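Local coordinates for protein integral membrane indolylacetylinositol arabinosyltransferase EmbB (Mycolicibacterium smegmatis MC2 155, PDB 7BVC) that probably polymerises arabinose into the arabinan of cell-wall arabinogalactan and, in this complex, holds ethambutol in a pocket, at residues I275-A281 / M702-A707; W308-D314 / A491-R495; F541-R545 / A557-M561; R849-R854 / R920-D925. All blocks are in the same frame, centred on the assembly; numbering follows the deposited sequence.

Interaction 1: I275-A281 / M702-A707; sequences IWYVIGA and MMASMA
The indole of Trp276 reaches out between Met703 and Met706, and the rest of the contact is arranged round it. With CG anti to the backbone N (chi1 -179°), the ring leaves its helix beside the carbonyl carbon and turns its six-membered end toward segment 702-707. Met706 comes in obliquely with its CG 3.4 Å from Trp276 CH2. Met703 approaches the same ring from another angle: its SD is 3.8 Å from Trp276 CE3 and lies 67° off the ring normal, a Met-aromatic contact of oblique geometry. At the ring's edge, near its plane, sits the backbone oxygen of Met702, 3.9 Å from Trp276 CZ3. One face of the indole is taken by its own chain, since Gly280 CA lies over it where the helix has just ended.

Both methionines are bent, and their methyls go separate ways. Met703 crosses Ile275 at about a right angle, its CE 3.6 Å from Ile275 CD1, whereas Met706 CE reaches the end of the helix, 3.7 Å from Ile279 O.

Two predicted transmembrane helices, 264-279 and 690-712, thus meet here through apolar and Met-aromatic contacts, with no hydrogen bond between the two segments, while the indole nitrogen looks to Met382 O, a weak bond, for its polar partner.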
loop_
_atom_site.group_PDB
_atom_site.type_symbol
_atom_site.label_atom_id
_atom_site.label_comp_id
_atom_site.label_asym_id
_atom_site.label_seq_id
_atom_site.Cartn_x
_atom_site.Cartn_y
_atom_site.Cartn_z
ATOM N N ILE B 275 -4.387 10.867 34.753
ATOM C CA ILE B 275 -4.730 9.458 34.898
ATOM C C ILE B 275 -4.550 8.682 33.600
ATOM O O ILE B 275 -4.337 7.459 33.655
ATOM C CB ILE B 275 -6.163 9.277 35.443
ATOM C CG1 ILE B 275 -7.204 9.502 34.351
ATOM C CG2 ILE B 275 -6.412 10.222 36.606
ATOM C CD1 ILE B 275 -8.620 9.354 34.848
ATOM N N TRP B 276 -4.622 9.341 32.442
ATOM C CA TRP B 276 -4.151 8.726 31.209
ATOM C C TRP B 276 -2.641 8.551 31.216
ATOM O O TRP B 276 -2.124 7.689 30.500
ATOM C CB TRP B 276 -4.574 9.569 30.009
ATOM C CG TRP B 276 -4.159 8.995 28.697
ATOM C CD1 TRP B 276 -3.053 9.324 27.973
ATOM C CD2 TRP B 276 -4.849 7.992 27.945
ATOM N NE1 TRP B 276 -3.009 8.586 26.817
ATOM C CE2 TRP B 276 -4.101 7.761 26.777
ATOM C CE3 TRP B 276 -6.026 7.269 28.148
ATOM C CZ2 TRP B 276 -4.491 6.838 25.814
ATOM C CZ3 TRP B 276 -6.410 6.356 27.193
ATOM C CH2 TRP B 276 -5.647 6.146 26.040
ATOM N N TYR B 277 -1.924 9.353 32.004
ATOM C CA TYR B 277 -0.491 9.148 32.162
ATOM C C TYR B 277 -0.189 7.837 32.877
ATOM O O TYR B 277 0.897 7.273 32.702
ATOM C CB TYR B 277 0.115 10.326 32.923
ATOM C CG TYR B 277 1.587 10.185 33.223
ATOM C CD1 TYR B 277 2.537 10.350 32.227
ATOM C CD2 TYR B 277 2.026 9.894 34.505
ATOM C CE1 TYR B 277 3.878 10.223 32.499
ATOM C CE2 TYR B 277 3.368 9.766 34.785
ATOM C CZ TYR B 277 4.289 9.932 33.778
ATOM O OH TYR B 277 5.628 9.805 34.055
ATOM N N VAL B 278 -1.129 7.334 33.667
ATOM C CA VAL B 278 -0.938 6.112 34.441
ATOM C C VAL B 278 -1.534 4.899 33.741
ATOM O O VAL B 278 -0.858 3.886 33.560
ATOM C CB VAL B 278 -1.525 6.282 35.859
ATOM C CG1 VAL B 278 -1.282 5.033 36.682
ATOM C CG2 VAL B 278 -0.919 7.495 36.538
ATOM N N ILE B 279 -2.805 4.977 33.335
ATOM C CA ILE B 279 -3.493 3.827 32.758
ATOM C C ILE B 279 -3.517 3.853 31.239
ATOM O O ILE B 279 -3.995 2.892 30.622
ATOM C CB ILE B 279 -4.934 3.714 33.295
ATOM C CG1 ILE B 279 -5.845 4.709 32.576
ATOM C CG2 ILE B 279 -4.966 3.941 34.795
ATOM C CD1 ILE B 279 -7.301 4.569 32.932
ATOM N N GLY B 280 -3.009 4.908 30.614
ATOM C CA GLY B 280 -3.159 5.061 29.183
ATOM C C GLY B 280 -2.141 4.282 28.378
ATOM O O GLY B 280 -1.189 3.706 28.900
ATOM N N ALA B 281 -2.362 4.275 27.066
ATOM C CA ALA B 281 -1.488 3.573 26.142
ATOM C C ALA B 281 -0.180 4.335 25.954
ATOM O O ALA B 281 0.008 5.446 26.459
ATOM C CB ALA B 281 -2.184 3.377 24.797
ATOM N N MET B 702 -12.145 6.596 24.295
ATOM C CA MET B 702 -10.766 6.204 24.584
ATOM C C MET B 702 -10.579 5.859 26.058
ATOM O O MET B 702 -9.960 4.838 26.397
ATOM C CB MET B 702 -9.803 7.320 24.183
ATOM C CG MET B 702 -9.765 7.626 22.701
ATOM S SD MET B 702 -8.505 8.853 22.306
ATOM C CE MET B 702 -9.334 9.793 21.030
ATOM N N MET B 703 -11.097 6.708 26.951
ATOM C CA MET B 703 -10.928 6.467 28.380
ATOM C C MET B 703 -11.571 5.153 28.803
ATOM O O MET B 703 -10.968 4.377 29.551
ATOM C CB MET B 703 -11.503 7.632 29.182
ATOM C CG MET B 703 -10.734 8.930 29.024
ATOM S SD MET B 703 -9.109 8.859 29.798
ATOM C CE MET B 703 -9.557 8.485 31.485
ATOM N N ALA B 704 -12.786 4.876 28.324
ATOM C CA ALA B 704 -13.441 3.621 28.673
ATOM C C ALA B 704 -12.729 2.427 28.056
ATOM O O ALA B 704 -12.619 1.374 28.698
ATOM C CB ALA B 704 -14.903 3.651 28.236
ATOM N N SER B 705 -12.237 2.565 26.823
ATOM C CA SER B 705 -11.513 1.473 26.184
ATOM C C SER B 705 -10.279 1.089 26.985
ATOM O O SER B 705 -9.983 -0.101 27.147
ATOM C CB SER B 705 -11.127 1.867 24.760
ATOM O OG SER B 705 -10.385 0.839 24.134
ATOM N N MET B 706 -9.546 2.075 27.496
ATOM C CA MET B 706 -8.349 1.755 28.267
ATOM C C MET B 706 -8.631 1.453 29.732
ATOM O O MET B 706 -7.761 0.894 30.407
ATOM C CB MET B 706 -7.325 2.887 28.168
ATOM C CG MET B 706 -6.606 2.933 26.833
ATOM S SD MET B 706 -5.980 1.326 26.314
ATOM C CE MET B 706 -4.735 1.031 27.559
ATOM N N ALA B 707 -9.811 1.804 30.245
ATOM C CA ALA B 707 -10.152 1.454 31.618
ATOM C C ALA B 707 -10.835 0.099 31.735
ATOM O O ALA B 707 -10.873 -0.465 32.832
ATOM C CB ALA B 707 -11.050 2.529 32.232
#

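Interaction 2: W308-D314 / A491-R495; sequences WFGSPED and ATRIR. With 95E (Ethambutol), chain I.
Arg495 runs straight from CG to NE (chi2 168°, chi3 172°), which carries its guanidinium from helix 485-497 across the face of Trp308 and into the bend at Pro312 to Asp314. Glu313 does the reverse: its CB leads away from the helix, but a bend at chi2 brings the carboxylate back to the arginine.

Trp308 turns one face to the arginine chain. Arg495 CG sits over the five-membered ring, 4.2 Å from its centroid, as a CH-pi contact, and NH1 comes within 3.5 Å of Trp308 CZ3; the ring and guanidinium planes are 36° apart. NH2 does the bonding. It donates to Pro312 O at 2.7 Å, from above that carbonyl's plane, and to Glu313 OE1 at 2.9 Å, the latter a salt bridge that meets the carboxylate from above. Asp314 adds charge without a directed N-H: its OD2 is 3.5 Å from Arg495 NE, well out of the guanidinium plane. Beside this, Ser311 CB packs on Ala491 CB at 3.9 Å, and Ile494 CG2 touches Trp308 and Phe309.

Glu313 OE1 is also hydrogen-bonded by Asn304 ND2, while its OE2 is the nearest atom of the two segments to ethambutol, 3.2 Å from the drug's O1. Arg495 thus acts from a second shell: with Asn304 it probably helps to fix the rotation of the pocket carboxylate. The one guanidinium is shared between two acids, so charge and directed N-H bonds do much to hold the buried loop to the helix.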
loop_
_atom_site.group_PDB
_atom_site.type_symbol
_atom_site.label_atom_id
_atom_site.label_comp_id
_atom_site.label_asym_id
_atom_site.label_seq_id
_atom_site.Cartn_x
_atom_site.Cartn_y
_atom_site.Cartn_z
ATOM N N TRP B 308 21.804 0.594 10.603
ATOM C CA TRP B 308 22.689 1.553 9.937
ATOM C C TRP B 308 24.122 1.493 10.465
ATOM O O TRP B 308 24.765 2.525 10.658
ATOM C CB TRP B 308 22.135 2.975 10.034
ATOM C CG TRP B 308 20.927 3.179 9.188
ATOM C CD1 TRP B 308 20.780 2.832 7.880
ATOM C CD2 TRP B 308 19.684 3.758 9.592
ATOM N NE1 TRP B 308 19.526 3.167 7.440
ATOM C CE2 TRP B 308 18.832 3.736 8.474
ATOM C CE3 TRP B 308 19.209 4.295 10.791
ATOM C CZ2 TRP B 308 17.534 4.233 8.518
ATOM C CZ3 TRP B 308 17.922 4.785 10.833
ATOM C CH2 TRP B 308 17.098 4.752 9.703
ATOM N N PHE B 309 24.623 0.279 10.692
ATOM C CA PHE B 309 26.042 0.035 10.962
ATOM C C PHE B 309 26.562 0.845 12.145
ATOM O O PHE B 309 27.741 1.202 12.192
ATOM C CB PHE B 309 26.892 0.308 9.719
ATOM C CG PHE B 309 26.581 -0.597 8.564
ATOM C CD1 PHE B 309 27.189 -1.833 8.456
ATOM C CD2 PHE B 309 25.679 -0.213 7.591
ATOM C CE1 PHE B 309 26.903 -2.665 7.398
ATOM C CE2 PHE B 309 25.392 -1.044 6.534
ATOM C CZ PHE B 309 26.003 -2.271 6.437
ATOM N N GLY B 310 25.696 1.142 13.105
ATOM C CA GLY B 310 26.119 1.890 14.274
ATOM C C GLY B 310 26.469 3.336 13.998
ATOM O O GLY B 310 27.499 3.822 14.480
ATOM N N SER B 311 25.635 4.037 13.234
ATOM C CA SER B 311 25.803 5.451 12.935
ATOM C C SER B 311 24.929 6.290 13.856
ATOM O O SER B 311 23.795 5.904 14.151
ATOM C CB SER B 311 25.437 5.742 11.480
ATOM O OG SER B 311 24.035 5.859 11.325
ATOM N N PRO B 312 25.412 7.436 14.328
ATOM C CA PRO B 312 24.677 8.176 15.362
ATOM C C PRO B 312 23.458 8.917 14.841
ATOM O O PRO B 312 23.111 8.819 13.660
ATOM C CB PRO B 312 25.731 9.154 15.888
ATOM C CG PRO B 312 26.597 9.407 14.710
ATOM C CD PRO B 312 26.678 8.099 13.973
ATOM N N GLU B 313 22.787 9.644 15.732
ATOM C CA GLU B 313 21.770 10.612 15.336
ATOM C C GLU B 313 22.486 11.872 14.870
ATOM O O GLU B 313 23.136 12.550 15.673
ATOM C CB GLU B 313 20.836 10.909 16.502
ATOM C CG GLU B 313 20.182 9.673 17.092
ATOM C CD GLU B 313 19.363 8.908 16.075
ATOM O OE1 GLU B 313 19.797 7.810 15.670
ATOM O OE2 GLU B 313 18.288 9.405 15.678
ATOM N N ASP B 314 22.382 12.180 13.577
ATOM C CA ASP B 314 23.439 12.976 12.970
ATOM C C ASP B 314 23.425 14.417 13.490
ATOM O O ASP B 314 24.348 14.780 14.233
ATOM C CB ASP B 314 23.337 12.890 11.444
ATOM C CG ASP B 314 23.297 11.466 10.952
ATOM O OD1 ASP B 314 23.787 10.583 11.679
ATOM O OD2 ASP B 314 22.770 11.229 9.846
ATOM N N ALA B 491 27.358 9.615 8.041
ATOM C CA ALA B 491 26.162 8.959 8.554
ATOM C C ALA B 491 24.933 9.320 7.730
ATOM O O ALA B 491 24.048 8.482 7.523
ATOM C CB ALA B 491 25.962 9.320 10.021
ATOM N N THR B 492 24.859 10.562 7.244
ATOM C CA THR B 492 23.759 10.933 6.358
ATOM C C THR B 492 23.830 10.177 5.041
ATOM O O THR B 492 22.797 9.746 4.519
ATOM C CB THR B 492 23.769 12.438 6.102
ATOM O OG1 THR B 492 23.744 13.136 7.351
ATOM C CG2 THR B 492 22.559 12.843 5.282
ATOM N N ARG B 493 25.036 9.996 4.498
ATOM C CA ARG B 493 25.200 9.183 3.301
ATOM C C ARG B 493 24.698 7.765 3.533
ATOM O O ARG B 493 24.001 7.194 2.689
ATOM C CB ARG B 493 26.667 9.169 2.874
ATOM C CG ARG B 493 26.958 8.249 1.705
ATOM C CD ARG B 493 28.450 8.036 1.530
ATOM N NE ARG B 493 28.994 7.137 2.544
ATOM C CZ ARG B 493 29.137 5.826 2.382
ATOM N NH1 ARG B 493 28.780 5.254 1.241
ATOM N NH2 ARG B 493 29.641 5.087 3.359
ATOM N N ILE B 494 25.042 7.182 4.683
ATOM C CA ILE B 494 24.593 5.825 4.995
ATOM C C ILE B 494 23.071 5.769 5.072
ATOM O O ILE B 494 22.426 4.928 4.428
ATOM C CB ILE B 494 25.234 5.332 6.305
ATOM C CG1 ILE B 494 26.751 5.258 6.168
ATOM C CG2 ILE B 494 24.677 3.978 6.689
ATOM C CD1 ILE B 494 27.441 4.790 7.420
ATOM N N ARG B 495 22.475 6.660 5.868
ATOM C CA ARG B 495 21.029 6.637 6.065
ATOM C C ARG B 495 20.273 6.898 4.770
ATOM O O ARG B 495 19.165 6.385 4.587
ATOM C CB ARG B 495 20.624 7.663 7.121
ATOM C CG ARG B 495 21.153 7.369 8.507
ATOM C CD ARG B 495 20.956 8.559 9.423
ATOM N NE ARG B 495 21.286 8.240 10.807
ATOM C CZ ARG B 495 20.383 8.004 11.752
ATOM N NH1 ARG B 495 19.090 8.055 11.464
ATOM N NH2 ARG B 495 20.773 7.719 12.987
HETATM C C2 95E I . 15.047 6.262 14.775
HETATM O O12 95E I . 7.611 2.680 12.932
HETATM C C11 95E I . 8.740 3.379 13.379
HETATM C C10 95E I . 9.987 2.769 12.750
HETATM C C13 95E I . 9.904 1.253 12.804
HETATM C C14 95E I . 9.636 0.628 11.444
HETATM N N9 95E I . 11.153 3.179 13.505
HETATM C C8 95E I . 11.246 4.625 13.496
HETATM C C7 95E I . 12.667 5.079 13.805
HETATM N N6 95E I . 12.694 5.703 15.115
HETATM C C3 95E I . 13.668 6.776 15.153
HETATM O O1 95E I . 15.978 7.231 15.157
HETATM C C4 95E I . 13.724 7.342 16.567
HETATM C C5 95E I . 12.354 7.796 17.074
#

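Interaction 3: F541-R545 / A557-M561; sequences FMMLR and AWRLM
Met543 O makes the nearest approach of a polar atom, 3.7 Å from Trp558 CZ2, and this is van der Waals contact, for no hydrogen bond joins the two segments. What holds them is the side chain of Met543. Bent at both chi2 and chi3 (-74° and -88°), it curls along the indole of Trp558, running the opposite way to it. Its methyl CE ends over the five-membered ring, 4.2 Å from the centroid, as a CH-pi contact, and the same methyl rests 3.8 Å from Ala557 CB. Nearer the backbone, Met543 CB lies 3.8 Å from Trp558 CZ2.

Met561 closes in on the same face of the indole. Its CE stands over the rim of the ring and packs 3.6 Å from Met543 CG, so that the two methionines share that face. At the ring's edge, near its plane, Leu544 CD2 lies 4.2 Å from Trp558 CH2. Leu595, Met592 and Leu599 of helix 586-599 also pack against Ala557, Met561 and Met543, respectively.

Lipid borders the contact: Trp558 touches one cardiolipin, and the headgroup of another is bound by Arg545. Helices 527-545 and 554-570, both predicted to be transmembrane, make an antiparallel helical hairpin, their short segments at 141° to each other, joined near its turn by a methionine-rich contact with a cardiolipin bound at each segment.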
loop_
_atom_site.group_PDB
_atom_site.type_symbol
_atom_site.label_atom_id
_atom_site.label_comp_id
_atom_site.label_asym_id
_atom_site.label_seq_id
_atom_site.Cartn_x
_atom_site.Cartn_y
_atom_site.Cartn_z
ATOM N N PHE B 541 -13.342 29.141 4.497
ATOM C CA PHE B 541 -14.339 29.603 3.539
ATOM C C PHE B 541 -15.286 30.635 4.136
ATOM O O PHE B 541 -15.857 31.437 3.392
ATOM C CB PHE B 541 -15.131 28.418 2.989
ATOM C CG PHE B 541 -14.387 27.626 1.958
ATOM C CD1 PHE B 541 -13.670 28.266 0.961
ATOM C CD2 PHE B 541 -14.398 26.243 1.984
ATOM C CE1 PHE B 541 -12.981 27.543 0.011
ATOM C CE2 PHE B 541 -13.711 25.515 1.036
ATOM C CZ PHE B 541 -13.003 26.166 0.048
ATOM N N MET B 542 -15.464 30.635 5.457
ATOM C CA MET B 542 -16.311 31.640 6.089
ATOM C C MET B 542 -15.563 32.942 6.336
ATOM O O MET B 542 -16.155 34.021 6.227
ATOM C CB MET B 542 -16.876 31.098 7.402
ATOM C CG MET B 542 -17.864 32.027 8.069
ATOM S SD MET B 542 -19.040 31.156 9.112
ATOM C CE MET B 542 -20.302 32.410 9.282
ATOM N N MET B 543 -14.271 32.869 6.664
ATOM C CA MET B 543 -13.465 34.074 6.800
ATOM C C MET B 543 -13.204 34.741 5.458
ATOM O O MET B 543 -12.909 35.938 5.424
ATOM C CB MET B 543 -12.136 33.749 7.481
ATOM C CG MET B 543 -12.247 33.474 8.968
ATOM S SD MET B 543 -12.529 34.969 9.929
ATOM C CE MET B 543 -10.849 35.506 10.220
ATOM N N LEU B 544 -13.286 33.988 4.359
ATOM C CA LEU B 544 -13.118 34.598 3.042
ATOM C C LEU B 544 -14.267 35.544 2.718
ATOM O O LEU B 544 -14.044 36.689 2.310
ATOM C CB LEU B 544 -12.996 33.515 1.972
ATOM C CG LEU B 544 -11.576 33.078 1.616
ATOM C CD1 LEU B 544 -11.598 32.117 0.442
ATOM C CD2 LEU B 544 -10.709 34.282 1.306
ATOM N N ARG B 545 -15.508 35.082 2.888
ATOM C CA ARG B 545 -16.660 35.900 2.517
ATOM C C ARG B 545 -16.879 37.036 3.507
ATOM O O ARG B 545 -17.016 38.199 3.112
ATOM C CB ARG B 545 -17.913 35.031 2.420
ATOM C CG ARG B 545 -19.205 35.822 2.544
ATOM C CD ARG B 545 -20.410 34.994 2.148
ATOM N NE ARG B 545 -20.451 34.745 0.713
ATOM C CZ ARG B 545 -21.431 34.094 0.098
ATOM N NH1 ARG B 545 -21.387 33.911 -1.213
ATOM N NH2 ARG B 545 -22.459 33.630 0.795
ATOM N N ALA B 557 -6.356 35.596 13.863
ATOM C CA ALA B 557 -7.154 34.498 13.332
ATOM C C ALA B 557 -6.630 34.014 11.989
ATOM O O ALA B 557 -6.755 32.826 11.673
ATOM C CB ALA B 557 -8.616 34.918 13.202
ATOM N N TRP B 558 -6.047 34.908 11.190
ATOM C CA TRP B 558 -5.463 34.492 9.920
ATOM C C TRP B 558 -4.093 33.857 10.111
ATOM O O TRP B 558 -3.731 32.944 9.360
ATOM C CB TRP B 558 -5.357 35.685 8.970
ATOM C CG TRP B 558 -6.630 36.009 8.249
ATOM C CD1 TRP B 558 -7.474 37.047 8.505
ATOM C CD2 TRP B 558 -7.202 35.292 7.148
ATOM N NE1 TRP B 558 -8.535 37.022 7.638
ATOM C CE2 TRP B 558 -8.392 35.954 6.793
ATOM C CE3 TRP B 558 -6.825 34.156 6.432
ATOM C CZ2 TRP B 558 -9.205 35.517 5.754
ATOM C CZ3 TRP B 558 -7.633 33.724 5.400
ATOM C CH2 TRP B 558 -8.809 34.402 5.070
ATOM N N ARG B 559 -3.326 34.320 11.103
ATOM C CA ARG B 559 -2.008 33.739 11.340
ATOM C C ARG B 559 -2.102 32.280 11.762
ATOM O O ARG B 559 -1.229 31.478 11.417
ATOM C CB ARG B 559 -1.255 34.549 12.394
ATOM C CG ARG B 559 -0.717 35.871 11.885
ATOM C CD ARG B 559 -0.127 36.698 13.010
ATOM N NE ARG B 559 -0.465 38.111 12.878
ATOM C CZ ARG B 559 -0.657 38.930 13.904
ATOM N NH1 ARG B 559 -0.544 38.479 15.146
ATOM N NH2 ARG B 559 -0.963 40.202 13.692
ATOM N N LEU B 560 -3.158 31.908 12.486
ATOM C CA LEU B 560 -3.310 30.521 12.919
ATOM C C LEU B 560 -3.566 29.599 11.731
ATOM O O LEU B 560 -2.957 28.527 11.617
ATOM C CB LEU B 560 -4.442 30.423 13.939
ATOM C CG LEU B 560 -4.656 29.069 14.610
ATOM C CD1 LEU B 560 -3.515 28.767 15.564
ATOM C CD2 LEU B 560 -5.988 29.052 15.336
ATOM N N MET B 561 -4.468 30.002 10.834
ATOM C CA MET B 561 -4.706 29.218 9.626
ATOM C C MET B 561 -3.459 29.164 8.756
ATOM O O MET B 561 -3.154 28.126 8.154
ATOM C CB MET B 561 -5.885 29.799 8.848
ATOM C CG MET B 561 -7.194 29.786 9.615
ATOM S SD MET B 561 -8.609 30.225 8.594
ATOM C CE MET B 561 -9.002 31.843 9.245
#

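Interaction 4: R849-R854 / R920-D925; sequences RDETER and RSEIPD
The guanidinium groups of Arg854 and Arg920 each have a face on the other's aliphatic chain: Arg920 CD lies 4.0 Å above the plane of Arg854, and Arg854 CG lies over that of Arg920. Their planes are 34° apart. The edges take the acids. Asp925 OD1 sits at the edge of Arg854, accepting from NH1 at 2.9 Å, and Glu853 OE2 faces the edge of Arg920 in a weak bond, 3.5 Å from NH1. Arg849, bent at chi2 and chi3, brings Asp925 O over one of its faces; it donates weakly from NE to Asp925 OD1 at 2.9 Å and, also weakly, from NH1 to OD2.

Asp925 OD1 is thus shared by two arginines, which should offset the nearness of Glu851, whose OE2 stands 3.9 Å from Asp925 OD2. Glu851 in turn pairs with Arg854 by charge alone. Asp850 N-caps the short helix, its OD1 accepting from Thr852 N at 3.2 Å.

Both segments are connections that pass from one four-stranded antiparallel sheet to the other: 849-854 leads from strand 837-845 to 860-866, and 920-925 from 914-918 to 929-936. Such paired crossings are consistent with a beta-sandwich of the galactose-binding-like kind.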
loop_
_atom_site.group_PDB
_atom_site.type_symbol
_atom_site.label_atom_id
_atom_site.label_comp_id
_atom_site.label_asym_id
_atom_site.label_seq_id
_atom_site.Cartn_x
_atom_site.Cartn_y
_atom_site.Cartn_z
ATOM N N ARG B 849 -3.867 -34.958 43.813
ATOM C CA ARG B 849 -4.996 -34.159 44.283
ATOM C C ARG B 849 -4.471 -33.203 45.350
ATOM O O ARG B 849 -4.500 -33.511 46.545
ATOM C CB ARG B 849 -6.112 -35.046 44.824
ATOM C CG ARG B 849 -6.735 -35.964 43.787
ATOM C CD ARG B 849 -7.864 -35.270 43.048
ATOM N NE ARG B 849 -8.805 -34.627 43.962
ATOM C CZ ARG B 849 -9.770 -35.266 44.614
ATOM N NH1 ARG B 849 -10.579 -34.597 45.424
ATOM N NH2 ARG B 849 -9.933 -36.571 44.455
ATOM N N ASP B 850 -3.991 -32.041 44.915
ATOM C CA ASP B 850 -3.461 -31.037 45.825
ATOM C C ASP B 850 -3.566 -29.672 45.163
ATOM O O ASP B 850 -3.267 -29.529 43.974
ATOM C CB ASP B 850 -2.007 -31.337 46.206
ATOM C CG ASP B 850 -1.604 -30.697 47.522
ATOM O OD1 ASP B 850 -2.230 -29.691 47.914
ATOM O OD2 ASP B 850 -0.662 -31.204 48.166
ATOM N N GLU B 851 -3.991 -28.677 45.938
ATOM C CA GLU B 851 -4.149 -27.326 45.414
ATOM C C GLU B 851 -2.862 -26.518 45.480
ATOM O O GLU B 851 -2.673 -25.601 44.672
ATOM C CB GLU B 851 -5.257 -26.591 46.174
ATOM C CG GLU B 851 -6.576 -27.351 46.233
ATOM C CD GLU B 851 -7.118 -27.695 44.859
ATOM O OE1 GLU B 851 -7.015 -26.850 43.943
ATOM O OE2 GLU B 851 -7.650 -28.813 44.693
ATOM N N THR B 852 -1.976 -26.834 46.429
ATOM C CA THR B 852 -0.665 -26.197 46.459
ATOM C C THR B 852 0.099 -26.447 45.164
ATOM O O THR B 852 0.826 -25.567 44.690
ATOM C CB THR B 852 0.136 -26.703 47.662
ATOM O OG1 THR B 852 -0.572 -26.398 48.869
ATOM C CG2 THR B 852 1.508 -26.048 47.713
ATOM N N GLU B 853 -0.066 -27.631 44.573
ATOM C CA GLU B 853 0.563 -27.913 43.288
ATOM C C GLU B 853 -0.138 -27.167 42.158
ATOM O O GLU B 853 0.514 -26.522 41.330
ATOM C CB GLU B 853 0.562 -29.416 43.019
ATOM C CG GLU B 853 0.572 -29.766 41.541
ATOM C CD GLU B 853 0.230 -31.214 41.280
ATOM O OE1 GLU B 853 -0.009 -31.956 42.255
ATOM O OE2 GLU B 853 0.199 -31.607 40.097
ATOM N N ARG B 854 -1.471 -27.248 42.108
ATOM C CA ARG B 854 -2.215 -26.591 41.037
ATOM C C ARG B 854 -2.042 -25.080 41.059
ATOM O O ARG B 854 -2.295 -24.421 40.045
ATOM C CB ARG B 854 -3.699 -26.951 41.125
ATOM C CG ARG B 854 -4.460 -26.731 39.824
ATOM C CD ARG B 854 -5.932 -27.069 39.970
ATOM N NE ARG B 854 -6.132 -28.288 40.745
ATOM C CZ ARG B 854 -7.207 -29.064 40.650
ATOM N NH1 ARG B 854 -7.305 -30.156 41.395
ATOM N NH2 ARG B 854 -8.181 -28.750 39.807
ATOM N N ARG B 920 -6.176 -26.276 33.709
ATOM C CA ARG B 920 -6.663 -27.278 34.647
ATOM C C ARG B 920 -7.816 -26.771 35.505
ATOM O O ARG B 920 -8.172 -27.425 36.491
ATOM C CB ARG B 920 -5.525 -27.776 35.539
ATOM C CG ARG B 920 -5.614 -29.267 35.821
ATOM C CD ARG B 920 -4.810 -29.676 37.035
ATOM N NE ARG B 920 -3.378 -29.479 36.841
ATOM C CZ ARG B 920 -2.456 -29.875 37.708
ATOM N NH1 ARG B 920 -2.813 -30.491 38.825
ATOM N NH2 ARG B 920 -1.173 -29.659 37.458
ATOM N N SER B 921 -8.404 -25.629 35.157
ATOM C CA SER B 921 -9.629 -25.177 35.801
ATOM C C SER B 921 -10.869 -25.759 35.144
ATOM O O SER B 921 -11.887 -25.951 35.819
ATOM C CB SER B 921 -9.705 -23.648 35.782
ATOM O OG SER B 921 -9.725 -23.154 34.454
ATOM N N GLU B 922 -10.806 -26.043 33.841
ATOM C CA GLU B 922 -11.910 -26.722 33.173
ATOM C C GLU B 922 -12.040 -28.156 33.667
ATOM O O GLU B 922 -13.144 -28.627 33.963
ATOM C CB GLU B 922 -11.702 -26.696 31.658
ATOM C CG GLU B 922 -11.106 -25.404 31.129
ATOM C CD GLU B 922 -12.154 -24.352 30.844
ATOM O OE1 GLU B 922 -13.353 -24.628 31.059
ATOM O OE2 GLU B 922 -11.781 -23.245 30.402
ATOM N N ILE B 923 -10.921 -28.866 33.753
ATOM C CA ILE B 923 -10.888 -30.233 34.260
ATOM C C ILE B 923 -11.236 -30.204 35.743
ATOM O O ILE B 923 -10.537 -29.545 36.528
ATOM C CB ILE B 923 -9.515 -30.879 34.015
ATOM C CG1 ILE B 923 -8.957 -30.431 32.663
ATOM C CG2 ILE B 923 -9.615 -32.385 34.055
ATOM C CD1 ILE B 923 -7.564 -30.934 32.384
ATOM N N PRO B 924 -12.297 -30.893 36.176
ATOM C CA PRO B 924 -12.700 -30.824 37.589
ATOM C C PRO B 924 -11.696 -31.476 38.525
ATOM O O PRO B 924 -10.671 -32.003 38.082
ATOM C CB PRO B 924 -14.043 -31.565 37.605
ATOM C CG PRO B 924 -13.992 -32.463 36.415
ATOM C CD PRO B 924 -13.219 -31.714 35.376
ATOM N N ASP B 925 -11.980 -31.446 39.823
ATOM C CA ASP B 925 -11.081 -32.009 40.820
ATOM C C ASP B 925 -11.315 -33.498 41.043
ATOM O O ASP B 925 -10.604 -34.115 41.843
ATOM C CB ASP B 925 -11.224 -31.246 42.144
ATOM C CG ASP B 925 -10.178 -31.644 43.170
ATOM O OD1 ASP B 925 -9.066 -32.050 42.766
ATOM O OD2 ASP B 925 -10.470 -31.559 44.382
#

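Overall arrangement
From the N terminus, interaction 1 opens first, at the end of helix 264-279, and closes only at helix 690-712, bringing together early and late helices of the membrane part. Two contacts fall within that long span, one after the other. Interaction 2 ties the loop before helix 320-326 to helix 485-497 beside the ethambutol pocket; interaction 3 then closes a short turn between successive transmembrane helices, its centre about 43 Å from that of interaction 2. Interaction 4 follows once interaction 1 has closed, joining two inter-sheet connections of the C-terminal domain, about 70 Å centre to centre from interaction 3. No two contacts cross along the chain or touch.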